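Local atomic coordinates of 2-C-methyl-D-erythritol 4-phosphate cytidylyltransferase (Anaerococcus prevotii, PDB entry 4KT7), a protein that probably catalyses the transfer of a cytidylyl group from CTP to 2-C-methyl-D-erythritol 4-phosphate in the non-mevalonate route to isoprenoids. Residues A[125-130]-A[205-210]. Residues are numbered along the deposited sequence; the frame is centred on the assembly and turned at random.
Sequences INALRK and KVKVVH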
# COMPACT_ATOMS: atom_id res chain seq x y z
N ILE A 125 0.45 7.08 22.49
CA ILE A 125 -0.02 7.58 23.78
C ILE A 125 0.52 9.00 24.09
O ILE A 125 -0.23 9.90 24.49
CB ILE A 125 0.33 6.58 24.92
CG1 ILE A 125 -0.53 5.33 24.79
CG2 ILE A 125 0.16 7.19 26.32
CD1 ILE A 125 -0.17 4.26 25.81
N ASN A 126 1.81 9.22 23.88
CA ASN A 126 2.40 10.53 24.15
C ASN A 126 1.83 11.66 23.28
O ASN A 126 1.87 12.82 23.68
CB ASN A 126 3.92 10.50 24.08
CG ASN A 126 4.53 9.75 25.25
OD1 ASN A 126 3.88 9.56 26.29
ND2 ASN A 126 5.79 9.33 25.10
N ALA A 127 1.31 11.34 22.10
CA ALA A 127 0.69 12.36 21.28
C ALA A 127 -0.64 12.85 21.89
O ALA A 127 -1.12 13.94 21.56
CB ALA A 127 0.48 11.86 19.86
N LEU A 128 -1.21 12.06 22.80
CA LEU A 128 -2.44 12.47 23.48
C LEU A 128 -2.21 13.59 24.48
O LEU A 128 -3.17 14.18 24.98
CB LEU A 128 -3.09 11.29 24.21
CG LEU A 128 -3.69 10.21 23.32
CD1 LEU A 128 -3.88 8.96 24.18
CD2 LEU A 128 -5.02 10.68 22.77
N ARG A 129 -0.95 13.92 24.76
CA ARG A 129 -0.67 15.01 25.69
C ARG A 129 -1.25 16.34 25.20
O ARG A 129 -1.74 17.14 26.00
CB ARG A 129 0.84 15.14 25.95
CG ARG A 129 1.18 16.13 27.07
CD ARG A 129 2.68 16.19 27.37
NE ARG A 129 3.45 16.45 26.15
CZ ARG A 129 3.77 17.66 25.70
NH1 ARG A 129 3.39 18.73 26.38
NH2 ARG A 129 4.47 17.79 24.58
N LYS A 130 -1.21 16.56 23.89
CA LYS A 130 -1.68 17.84 23.35
C LYS A 130 -2.74 17.69 22.26
O LYS A 130 -3.17 18.69 21.69
CB LYS A 130 -0.50 18.64 22.81
CG LYS A 130 0.44 19.15 23.90
CD LYS A 130 1.84 19.40 23.34
CE LYS A 130 1.87 20.59 22.41
NZ LYS A 130 3.20 20.71 21.73
N LYS A 205 -8.07 18.68 15.69
CA LYS A 205 -7.26 18.06 14.64
C LYS A 205 -6.76 16.66 15.00
O LYS A 205 -6.53 16.34 16.18
CB LYS A 205 -6.10 18.98 14.25
CG LYS A 205 -6.56 20.28 13.59
CD LYS A 205 -5.57 20.74 12.51
CE LYS A 205 -6.27 21.68 11.52
NZ LYS A 205 -5.35 22.47 10.66
N VAL A 206 -6.59 15.82 13.98
CA VAL A 206 -6.15 14.45 14.18
C VAL A 206 -4.65 14.43 13.96
O VAL A 206 -4.17 14.71 12.86
CB VAL A 206 -6.86 13.47 13.20
CG1 VAL A 206 -6.41 12.01 13.48
CG2 VAL A 206 -8.36 13.60 13.32
N LYS A 207 -3.89 14.12 15.01
CA LYS A 207 -2.44 14.12 14.93
C LYS A 207 -1.97 12.83 14.29
O LYS A 207 -2.47 11.74 14.59
CB LYS A 207 -1.82 14.27 16.32
CG LYS A 207 -0.29 14.31 16.33
CD LYS A 207 0.20 15.66 15.76
CE LYS A 207 1.69 15.61 15.43
NZ LYS A 207 2.16 16.95 14.97
N VAL A 208 -0.97 12.93 13.42
CA VAL A 208 -0.46 11.74 12.77
C VAL A 208 0.87 11.38 13.38
O VAL A 208 1.75 12.24 13.52
CB VAL A 208 -0.31 11.95 11.26
CG1 VAL A 208 0.24 10.70 10.61
CG2 VAL A 208 -1.66 12.33 10.63
N VAL A 209 1.03 10.13 13.77
CA VAL A 209 2.31 9.63 14.26
C VAL A 209 2.86 8.69 13.20
O VAL A 209 2.12 7.86 12.66
CB VAL A 209 2.10 8.85 15.58
CG1 VAL A 209 3.25 7.90 15.86
CG2 VAL A 209 1.86 9.83 16.74
N HIS A 210 4.15 8.83 12.87
CA HIS A 210 4.78 7.91 11.93
C HIS A 210 4.67 6.47 12.41
O HIS A 210 5.11 6.13 13.53
CB HIS A 210 6.26 8.26 11.71
CG HIS A 210 6.47 9.54 10.95
ND1 HIS A 210 6.18 9.66 9.61
CD2 HIS A 210 6.96 10.74 11.34
CE1 HIS A 210 6.47 10.89 9.21
NE2 HIS A 210 6.94 11.56 10.24
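A127 is the residue of 125-130 that touches the strand, through its methyl group alone. Its CA lies 7.3 Å from CA of K207, and its CB bond is aimed at the strand, between the side chains of K207 and V209. Its nearer partner is one branch of V209: CB of A127 lies 4.0 Å from CG2 of V209. In V209, CG1 takes the position anti to the backbone N (chi1 159°), which turns CG2 beside that N to meet the alanine. On the other flank the methyl meets only the root of a long side chain, with CB of A127 4.4 Å from CG of K207. Beyond CG the lysine leads away; its NZ is hydrogen-bonded to backbone O of D150 of the second subunit, whose Y152 adds a cation-pi contact. No hydrogen bond joins the segments and just 84 Å² is buried, so the contact is a light apolar touch near the surface. Backbone bonds from N of L128 to O of I125 (2.9 Å) and from N of R129 to O of N126 carry the chain on through A127 in tight helical turns, the CB bond of L128 pointing away from the strand. Strand 206-210 pairs in parallel with 133-139, the backbone of K207 bonding to A133 and I135 and that of V209 to I135 and A137; V134 touches both A127 and V209. The C-terminal part of helix 118-127 thus packs across both strands on one face of the mixed sheet, while the second subunit runs alongside 206-210, with backbone hydrogen bonds from V206 and V208.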